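PDB 3M4A: putative Type I topoisomerase, which binds DNA and, as a type IB topoisomerase, probably breaks one strand, allows passage and rejoins it without ATP. Local coordinates for residues A[215-218]-A[219-223]; A[234-237]-A[238-242]; A[248-251]-A[252-256]; A[319-322]-A[323-327]. One frame throughout, in Å; residues are numbered along the deposited sequence.

Contact 1: A[215-218]-A[219-223]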
loop_
_atom_site.group_PDB
_atom_site.type_symbol
_atom_site.label_atom_id
_atom_site.label_comp_id
_atom_site.label_asym_id
_atom_site.label_seq_id
_atom_site.Cartn_x
_atom_site.Cartn_y
_atom_site.Cartn_z
ATOM N N ARG A 215 -1.800 -12.909 -21.155
ATOM C CA ARG A 215 -0.538 -12.177 -21.031
ATOM C C ARG A 215 -0.218 -11.881 -19.570
ATOM O O ARG A 215 -1.090 -11.993 -18.709
ATOM C CB ARG A 215 -0.582 -10.862 -21.823
ATOM C CG ARG A 215 -1.647 -9.873 -21.363
ATOM C CD ARG A 215 -1.637 -8.567 -22.162
ATOM N NE ARG A 215 -2.628 -7.619 -21.658
ATOM C CZ ARG A 215 -2.465 -6.857 -20.575
ATOM N NH1 ARG A 215 -1.340 -6.920 -19.872
ATOM N NH2 ARG A 215 -3.424 -6.031 -20.194
ATOM N N ARG A 216 1.018 -11.473 -19.310
ATOM C CA ARG A 216 1.440 -11.087 -17.966
ATOM C C ARG A 216 1.051 -9.657 -17.633
ATOM O O ARG A 216 0.957 -8.801 -18.516
ATOM C CB ARG A 216 2.955 -11.168 -17.837
ATOM C CG ARG A 216 3.526 -12.547 -17.733
ATOM C CD ARG A 216 5.036 -12.469 -17.648
ATOM N NE ARG A 216 5.440 -11.657 -16.506
ATOM C CZ ARG A 216 6.626 -11.072 -16.363
ATOM N NH1 ARG A 216 7.587 -11.217 -17.272
ATOM N NH2 ARG A 216 6.853 -10.336 -15.287
ATOM N N ILE A 217 0.862 -9.389 -16.345
ATOM C CA ILE A 217 0.876 -8.023 -15.841
ATOM C C ILE A 217 2.318 -7.693 -15.424
ATOM O O ILE A 217 2.861 -8.310 -14.502
ATOM C CB ILE A 217 -0.038 -7.831 -14.610
ATOM C CG1 ILE A 217 -1.485 -8.221 -14.938
ATOM C CG2 ILE A 217 0.063 -6.399 -14.102
ATOM C CD1 ILE A 217 -2.131 -7.389 -16.060
ATOM N N HIS A 218 2.929 -6.735 -16.111
ATOM C CA HIS A 218 4.278 -6.283 -15.811
ATOM C C HIS A 218 4.256 -5.066 -14.890
ATOM O O HIS A 218 3.227 -4.417 -14.720
ATOM C CB HIS A 218 5.011 -5.919 -17.113
ATOM C CG HIS A 218 5.137 -7.059 -18.080
ATOM N ND1 HIS A 218 6.266 -7.842 -18.167
ATOM C CD2 HIS A 218 4.285 -7.531 -19.022
ATOM C CE1 HIS A 218 6.101 -8.749 -19.116
ATOM N NE2 HIS A 218 4.905 -8.586 -19.645
ATOM N N SER A 219 5.412 -4.740 -14.323
ATOM C CA SER A 219 5.539 -3.601 -13.410
ATOM C C SER A 219 5.030 -2.272 -13.982
ATOM O O SER A 219 4.365 -1.518 -13.290
ATOM C CB SER A 219 6.990 -3.461 -12.925
ATOM O OG SER A 219 7.879 -3.174 -14.001
ATOM N N THR A 220 5.330 -1.968 -15.243
ATOM C CA THR A 220 4.891 -0.691 -15.815
ATOM C C THR A 220 3.367 -0.524 -15.785
ATOM O O THR A 220 2.864 0.521 -15.382
ATOM C CB THR A 220 5.402 -0.518 -17.248
ATOM O OG1 THR A 220 6.825 -0.661 -17.249
ATOM C CG2 THR A 220 5.009 0.878 -17.809
ATOM N N GLU A 221 2.655 -1.576 -16.163
ATOM C CA GLU A 221 1.197 -1.577 -16.158
ATOM C C GLU A 221 0.640 -1.437 -14.728
ATOM O O GLU A 221 -0.266 -0.643 -14.491
ATOM C CB GLU A 221 0.660 -2.836 -16.830
ATOM C CG GLU A 221 -0.809 -2.746 -17.138
ATOM C CD GLU A 221 -1.361 -3.963 -17.833
ATOM O OE1 GLU A 221 -0.609 -4.939 -18.026
ATOM O OE2 GLU A 221 -2.566 -3.930 -18.181
ATOM N N LEU A 222 1.210 -2.178 -13.781
ATOM C CA LEU A 222 0.777 -2.074 -12.387
ATOM C C LEU A 222 1.050 -0.694 -11.832
ATOM O O LEU A 222 0.215 -0.116 -11.146
ATOM C CB LEU A 222 1.436 -3.129 -11.492
ATOM C CG LEU A 222 1.045 -3.076 -10.007
ATOM C CD1 LEU A 222 -0.464 -3.189 -9.801
ATOM C CD2 LEU A 222 1.774 -4.175 -9.220
ATOM N N ASN A 223 2.227 -0.148 -12.127
ATOM C CA ASN A 223 2.536 1.193 -11.642
ATOM C C ASN A 223 1.582 2.259 -12.194
ATOM O O ASN A 223 1.267 3.206 -11.496
ATOM C CB ASN A 223 4.006 1.558 -11.904
ATOM C CG ASN A 223 4.972 0.827 -10.959
ATOM O OD1 ASN A 223 4.643 0.550 -9.804
ATOM N ND2 ASN A 223 6.166 0.526 -11.448
HETATM O O HOH W 1 1.929 -5.323 -18.607
#
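R215 meets E221 end-on in a two-pronged salt bridge. NH1 of R215 donates to OE1 of E221 at 2.8 Å and NH2 of R215 to OE2 of E221 at 3.0 Å, each oxygen receiving its N-H on the syn lone pair. Guanidinium and carboxylate planes lie only 28° apart, so the paired bonds hold both flat groups against rotation. OE1 of E221 has a further grip, a water 2.6 Å away that accepts from H218 N, and CD1 of I217 packs 3.5 Å from this oxygen. With CG of E221 anti to the backbone N (chi1 -167°) and the rest extended, the carboxylate reaches back from the first turn of helix 219-230 to the end of strand 214-216. H218, at the junction of strand and helix, is the N-cap residue of helix 219-230, and its O takes L222 N at 3.2 Å. With a leucine in place of E221, the R215 guanidinium would probably lose its charged mate and become free to turn. The H218 ring, with CE1 over one face of the R216 guanidinium, bonds through ND1 to D141, which also forms a salt bridge with R216. M124 of helix 120-134 packs on I217 and E221.

Contact 2: A[234-237]-A[238-242]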
loop_
_atom_site.group_PDB
_atom_site.type_symbol
_atom_site.label_atom_id
_atom_site.label_comp_id
_atom_site.label_asym_id
_atom_site.label_seq_id
_atom_site.Cartn_x
_atom_site.Cartn_y
_atom_site.Cartn_z
ATOM N N THR A 234 2.890 6.248 -3.961
ATOM C CA THR A 234 3.458 5.204 -4.810
ATOM C C THR A 234 3.503 3.866 -4.083
ATOM O O THR A 234 3.234 3.779 -2.876
ATOM C CB THR A 234 4.905 5.542 -5.243
ATOM O OG1 THR A 234 5.801 5.391 -4.135
ATOM C CG2 THR A 234 5.003 6.974 -5.795
ATOM N N ALA A 235 3.902 2.827 -4.806
ATOM C CA ALA A 235 4.018 1.501 -4.190
ATOM C C ALA A 235 4.870 1.514 -2.917
ATOM O O ALA A 235 4.596 0.757 -1.982
ATOM C CB ALA A 235 4.542 0.469 -5.198
ATOM N N LYS A 236 5.898 2.371 -2.845
ATOM C CA LYS A 236 6.765 2.405 -1.666
ATOM C C LYS A 236 6.003 2.795 -0.406
ATOM O O LYS A 236 6.349 2.364 0.704
ATOM C CB LYS A 236 7.940 3.377 -1.842
ATOM C CG LYS A 236 8.914 3.325 -0.680
ATOM C CD LYS A 236 10.195 4.124 -0.942
ATOM C CE LYS A 236 11.303 3.693 0.008
ATOM N NZ LYS A 236 10.893 3.699 1.445
ATOM N N ASP A 237 4.979 3.627 -0.567
ATOM C CA ASP A 237 4.169 4.034 0.575
ATOM C C ASP A 237 3.477 2.840 1.250
ATOM O O ASP A 237 3.205 2.886 2.448
ATOM C CB ASP A 237 3.154 5.108 0.181
ATOM C CG ASP A 237 3.820 6.436 -0.143
ATOM O OD1 ASP A 237 4.413 7.025 0.785
ATOM O OD2 ASP A 237 3.755 6.874 -1.316
ATOM N N PHE A 238 3.205 1.765 0.519
ATOM C CA PHE A 238 2.640 0.565 1.171
ATOM C C PHE A 238 3.641 -0.076 2.129
ATOM O O PHE A 238 3.248 -0.656 3.150
ATOM C CB PHE A 238 2.217 -0.488 0.154
ATOM C CG PHE A 238 0.991 -0.131 -0.648
ATOM C CD1 PHE A 238 -0.242 0.036 -0.024
ATOM C CD2 PHE A 238 1.068 -0.012 -2.025
ATOM C CE1 PHE A 238 -1.371 0.344 -0.755
ATOM C CE2 PHE A 238 -0.065 0.299 -2.777
ATOM C CZ PHE A 238 -1.291 0.475 -2.137
ATOM N N ARG A 239 4.933 0.040 1.820
ATOM C CA ARG A 239 5.965 -0.555 2.664
ATOM C C ARG A 239 6.287 0.295 3.888
ATOM O O ARG A 239 6.477 -0.240 4.970
ATOM C CB ARG A 239 7.219 -0.884 1.851
ATOM C CG ARG A 239 7.022 -2.160 1.049
ATOM C CD ARG A 239 8.070 -2.343 -0.028
ATOM N NE ARG A 239 9.435 -2.403 0.516
ATOM C CZ ARG A 239 9.983 -3.480 1.080
ATOM N NH1 ARG A 239 9.298 -4.609 1.219
ATOM N NH2 ARG A 239 11.240 -3.420 1.503
ATOM N N THR A 240 6.287 1.617 3.735
ATOM C CA THR A 240 6.476 2.505 4.879
ATOM C C THR A 240 5.232 2.490 5.802
ATOM O O THR A 240 5.354 2.346 7.009
ATOM C CB THR A 240 6.808 3.944 4.438
ATOM O OG1 THR A 240 5.764 4.458 3.605
ATOM C CG2 THR A 240 8.140 3.985 3.675
ATOM N N TRP A 241 4.036 2.595 5.228
ATOM C CA TRP A 241 2.808 2.429 6.019
ATOM C C TRP A 241 2.743 1.045 6.655
ATOM O O TRP A 241 2.544 0.914 7.863
ATOM C CB TRP A 241 1.567 2.654 5.149
ATOM C CG TRP A 241 0.274 2.346 5.839
ATOM C CD1 TRP A 241 -0.511 1.225 5.665
ATOM C CD2 TRP A 241 -0.399 3.156 6.806
ATOM N NE1 TRP A 241 -1.630 1.308 6.449
ATOM C CE2 TRP A 241 -1.588 2.472 7.174
ATOM C CE3 TRP A 241 -0.119 4.389 7.408
ATOM C CZ2 TRP A 241 -2.486 2.977 8.113
ATOM C CZ3 TRP A 241 -1.028 4.900 8.334
ATOM C CH2 TRP A 241 -2.188 4.193 8.689
ATOM N N GLY A 242 2.919 -0.003 5.850
ATOM C CA GLY A 242 2.849 -1.371 6.376
ATOM C C GLY A 242 3.918 -1.728 7.381
ATOM O O GLY A 242 3.627 -2.397 8.376
HETATM O O HOH W 2 5.920 7.029 3.074
#
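D237 and T240 lie side by side in the first turns of helix 235-254, pointing the same way. CB of D237 sits 3.4 Å from F238 N. Beyond it, CG is set anti to the carbonyl carbon (chi1 -69°), which swings the carboxylate back toward the start of the helix. There OD2 of D237 accepts T234 N at 2.9 Å on its anti lone pair, in a nearly straight bond (170°). K236 N in turn donates to OG1 of T234 at 3.3 Å, and the two bonds together make a capping box. The other oxygen, OD1 of D237, receives a water at 2.7 Å that also bonds to OG1 of T240, and forms a salt bridge with R94. A negative charge here would probably be stabilised by the helix N-terminus as well. On the other branch of T240, CG2 lies 3.6 Å from NZ of K236, whose chain bends at its last torsion and crosses the threonine at about a right angle. K236 O accepts both R239 N and T240 N. Helix 91-113 covers one flank, F98 meeting the rings of F238 and W241 edge-to-face. L226 and I230 of helix 219-230 also pack on F238, Y289 of helix 282-289 touches K236, R239 and T240, and L328 and L332 of helix 323-337 lie against W241.

Contact 3: A[248-251]-A[252-256]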
loop_
_atom_site.group_PDB
_atom_site.type_symbol
_atom_site.label_atom_id
_atom_site.label_comp_id
_atom_site.label_asym_id
_atom_site.label_seq_id
_atom_site.Cartn_x
_atom_site.Cartn_y
_atom_site.Cartn_z
ATOM N N ALA A 248 3.783 -1.138 14.986
ATOM C CA ALA A 248 2.822 -0.683 15.990
ATOM C C ALA A 248 2.021 -1.853 16.585
ATOM O O ALA A 248 1.777 -1.915 17.794
ATOM C CB ALA A 248 1.891 0.365 15.379
ATOM N N GLU A 249 1.620 -2.784 15.728
ATOM C CA GLU A 249 0.909 -4.001 16.168
ATOM C C GLU A 249 1.767 -4.840 17.079
ATOM O O GLU A 249 1.316 -5.298 18.135
ATOM C CB GLU A 249 0.526 -4.837 14.952
ATOM C CG GLU A 249 -0.609 -4.279 14.162
ATOM C CD GLU A 249 -0.904 -5.058 12.884
ATOM O OE1 GLU A 249 0.015 -5.706 12.312
ATOM O OE2 GLU A 249 -2.061 -5.014 12.454
ATOM N N TYR A 250 3.012 -5.032 16.660
ATOM C CA TYR A 250 3.989 -5.773 17.441
ATOM C C TYR A 250 4.134 -5.161 18.824
ATOM O O TYR A 250 4.021 -5.851 19.808
ATOM C CB TYR A 250 5.323 -5.794 16.723
ATOM C CG TYR A 250 6.391 -6.664 17.334
ATOM C CD1 TYR A 250 6.488 -8.021 17.002
ATOM C CD2 TYR A 250 7.324 -6.132 18.197
ATOM C CE1 TYR A 250 7.480 -8.821 17.535
ATOM C CE2 TYR A 250 8.339 -6.931 18.736
ATOM C CZ TYR A 250 8.396 -8.279 18.395
ATOM O OH TYR A 250 9.403 -9.074 18.924
ATOM N N LEU A 251 4.373 -3.859 18.901
ATOM C CA LEU A 251 4.555 -3.226 20.202
ATOM C C LEU A 251 3.299 -3.324 21.086
ATOM O O LEU A 251 3.383 -3.568 22.300
ATOM C CB LEU A 251 5.009 -1.775 20.012
ATOM C CG LEU A 251 6.398 -1.602 19.379
ATOM C CD1 LEU A 251 6.679 -0.150 18.999
ATOM C CD2 LEU A 251 7.495 -2.145 20.312
ATOM N N ALA A 252 2.121 -3.159 20.489
ATOM C CA ALA A 252 0.864 -3.256 21.240
ATOM C C ALA A 252 0.703 -4.662 21.822
ATOM O O ALA A 252 0.259 -4.848 22.969
ATOM C CB ALA A 252 -0.313 -2.908 20.346
ATOM N N GLN A 253 1.096 -5.654 21.034
ATOM C CA GLN A 253 0.953 -7.043 21.430
ATOM C C GLN A 253 1.991 -7.469 22.455
ATOM O O GLN A 253 1.660 -8.163 23.433
ATOM C CB GLN A 253 0.977 -7.918 20.180
ATOM C CG GLN A 253 -0.295 -7.717 19.405
ATOM C CD GLN A 253 -0.233 -8.237 17.988
ATOM O OE1 GLN A 253 0.575 -9.114 17.652
ATOM N NE2 GLN A 253 -1.104 -7.704 17.149
ATOM N N GLN A 254 3.233 -7.029 22.271
ATOM C CA GLN A 254 4.290 -7.301 23.254
ATOM C C GLN A 254 3.936 -6.645 24.581
ATOM O O GLN A 254 4.044 -7.268 25.641
ATOM C CB GLN A 254 5.651 -6.793 22.764
ATOM C CG GLN A 254 6.181 -7.479 21.497
ATOM C CD GLN A 254 6.051 -8.991 21.546
ATOM O OE1 GLN A 254 6.603 -9.651 22.440
ATOM N NE2 GLN A 254 5.289 -9.553 20.610
ATOM N N GLY A 255 3.513 -5.387 24.513
ATOM C CA GLY A 255 3.062 -4.648 25.682
ATOM C C GLY A 255 4.163 -3.729 26.162
ATOM O O GLY A 255 5.346 -3.943 25.878
ATOM N N THR A 256 3.753 -2.710 26.907
ATOM C CA THR A 256 4.662 -1.682 27.400
ATOM C C THR A 256 5.530 -2.218 28.539
ATOM O O THR A 256 5.231 -3.261 29.143
ATOM C CB THR A 256 3.883 -0.444 27.876
ATOM O OG1 THR A 256 2.891 -0.835 28.827
ATOM C CG2 THR A 256 3.192 0.263 26.700
#
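Q254 lays its CG over one face of the Y250 ring, a CH-pi contact 3.8 Å from CG to the ring centroid and 23° off the ring normal. The methylene is offset toward the rim, nearest CE2 of Y250 at 3.5 Å. A bend at the second torsion of Q254 (chi2 -46°) then carries the amide over the ring as well, with NE2 of Q254 3.8 Å from CE1 of Y250 and the two planes 25° apart. CG of Y250 stands anti to the backbone N, so the ring projects outward from the helix and leans toward its C-terminal end, where Q254, one turn on, meets its face. Beneath them Q254 N donates to Y250 O at 2.8 Å, so the pair is tied through backbone and side chain alike. A252 is covered differently: its CB rests 3.4 Å from A248 O, the acceptor of its own N-H. The helix stops at G255, whose N still reaches L251 O at 2.9 Å but whose phi is positive; a side chain there would press on the carbonyl O of Q254. This is the C-terminal turn of helix 235-254. Helix 260-278 packs on it through D269 and C270 at Y250 and V266 and L267 at L251, with the F273 ring also meeting Y250. From helix 292-299, I294, F295 and Y298 cover L251, and V303 and D305 in the following loop touch A252.

Contact 4: A[319-322]-A[323-327]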
loop_
_atom_site.group_PDB
_atom_site.type_symbol
_atom_site.label_atom_id
_atom_site.label_comp_id
_atom_site.label_asym_id
_atom_site.label_seq_id
_atom_site.Cartn_x
_atom_site.Cartn_y
_atom_site.Cartn_z
ATOM N N GLU A 319 -13.690 4.068 8.447
ATOM C CA GLU A 319 -14.210 3.064 7.502
ATOM C C GLU A 319 -13.231 2.898 6.340
ATOM O O GLU A 319 -12.713 3.879 5.817
ATOM C CB GLU A 319 -15.591 3.468 6.955
ATOM C CG GLU A 319 -16.235 2.398 6.051
ATOM C CD GLU A 319 -17.409 2.906 5.212
ATOM O OE1 GLU A 319 -17.898 4.044 5.440
ATOM O OE2 GLU A 319 -17.841 2.150 4.300
ATOM N N GLY A 320 -12.988 1.652 5.939
ATOM C CA GLY A 320 -12.027 1.370 4.871
ATOM C C GLY A 320 -10.605 1.142 5.366
ATOM O O GLY A 320 -9.700 0.885 4.557
ATOM N N LEU A 321 -10.413 1.263 6.682
ATOM C CA LEU A 321 -9.173 0.894 7.374
ATOM C C LEU A 321 -9.446 -0.288 8.274
ATOM O O LEU A 321 -10.550 -0.457 8.809
ATOM C CB LEU A 321 -8.650 2.063 8.232
ATOM C CG LEU A 321 -8.315 3.357 7.493
ATOM C CD1 LEU A 321 -7.854 4.463 8.471
ATOM C CD2 LEU A 321 -7.250 3.118 6.460
ATOM N N THR A 322 -8.446 -1.137 8.474
ATOM C CA THR A 322 -8.597 -2.195 9.457
ATOM C C THR A 322 -8.602 -1.557 10.855
ATOM O O THR A 322 -8.246 -0.375 11.005
ATOM C CB THR A 322 -7.469 -3.226 9.372
ATOM O OG1 THR A 322 -6.245 -2.615 9.777
ATOM C CG2 THR A 322 -7.330 -3.775 7.945
ATOM N N ARG A 323 -8.988 -2.329 11.871
ATOM C CA ARG A 323 -9.007 -1.832 13.248
ATOM C C ARG A 323 -7.638 -1.262 13.635
ATOM O O ARG A 323 -7.544 -0.121 14.116
ATOM C CB ARG A 323 -9.414 -2.947 14.206
ATOM C CG ARG A 323 -9.589 -2.532 15.651
ATOM C CD ARG A 323 -10.087 -3.709 16.485
ATOM N NE ARG A 323 -9.849 -3.541 17.919
ATOM C CZ ARG A 323 -10.271 -4.394 18.854
ATOM N NH1 ARG A 323 -10.971 -5.480 18.522
ATOM N NH2 ARG A 323 -9.999 -4.162 20.133
ATOM N N SER A 324 -6.573 -2.014 13.362
ATOM C CA SER A 324 -5.235 -1.543 13.716
ATOM C C SER A 324 -4.806 -0.344 12.864
ATOM O O SER A 324 -4.113 0.538 13.359
ATOM C CB SER A 324 -4.208 -2.679 13.607
ATOM O OG SER A 324 -4.228 -3.221 12.304
ATOM N N GLU A 325 -5.202 -0.298 11.585
ATOM C CA GLU A 325 -4.878 0.839 10.722
ATOM C C GLU A 325 -5.539 2.131 11.228
ATOM O O GLU A 325 -4.932 3.204 11.200
ATOM C CB GLU A 325 -5.301 0.584 9.274
ATOM C CG GLU A 325 -4.357 -0.291 8.493
ATOM C CD GLU A 325 -4.784 -0.480 7.050
ATOM O OE1 GLU A 325 -6.003 -0.662 6.794
ATOM O OE2 GLU A 325 -3.896 -0.459 6.170
ATOM N N GLY A 326 -6.776 2.000 11.694
ATOM C CA GLY A 326 -7.513 3.124 12.237
ATOM C C GLY A 326 -6.824 3.658 13.470
ATOM O O GLY A 326 -6.653 4.868 13.621
ATOM N N ALA A 327 -6.428 2.762 14.358
ATOM C CA ALA A 327 -5.727 3.174 15.567
ATOM C C ALA A 327 -4.387 3.819 15.217
ATOM O O ALA A 327 -3.987 4.809 15.845
ATOM C CB ALA A 327 -5.556 2.017 16.524
HETATM O O HOH W 3 -7.602 -1.013 4.636
HETATM O O HOH W 4 -4.749 -4.833 10.316
#
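OE1 of E325 is gripped from two quarters: it receives T322 N on its anti lone pair at 3.0 Å in an almost straight bond (172°), and a water donates a hydrogen bond to it at 2.7 Å. That water also donates to G320 O, linking the carboxylate to the preceding loop. The return bond runs from E325 N to OG1 of T322 at 3.1 Å; the hydroxyl takes its place between the backbone N and the carbonyl carbon (chi1 68°), facing the N-H groups of the first turn. These reciprocal bonds form a capping box, with T322 the N-cap of helix 323-337. T322 O accepts G326 N at 2.9 Å, the first regular bond of the helix. CG2 of T322 lies in van der Waals contact with OE1 of E325, at 3.6 Å. Apolar contacts come from L321, which crosses E325 at about a right angle and brings its CB to 3.8 Å from CB of E325 and its CD1 to 4.0 Å from CA of G326. The second carboxylate oxygen is engaged by the rest of the fold, taking bonds from NE2 of H132 and NE1 of W241. If E325 were an alanine, T322 N would probably be left without its acceptor, and H132 and W241 without the oxygen they share. L102 of helix 91-113 packs on both L321 and E325, L245 of helix 235-254 touches E325, and R323 forms a salt bridge with E308.

Contacts 2 and 3 occupy the two ends of helix 235-254, their centres about 21 Å apart, and contact 4 touches both. W241 NE1 of contact 2 lies 2.9 Å from E325 OE2 of contact 4, and E249 OE2 of contact 3 lies 2.8 Å from OG of S324 in one of its two conformers; both are probable hydrogen bonds joining the start of helix 323-337 to the long helix. Contact 1 begins the preceding helix, 219-230; its centre is about 18 Å from that of contact 2 and about 37 Å from that of contact 3, across the chain's centre. Contact 4 comes nearest the bound DNA, about 7 Å between closest atoms, against 13 to 16 Å for the others.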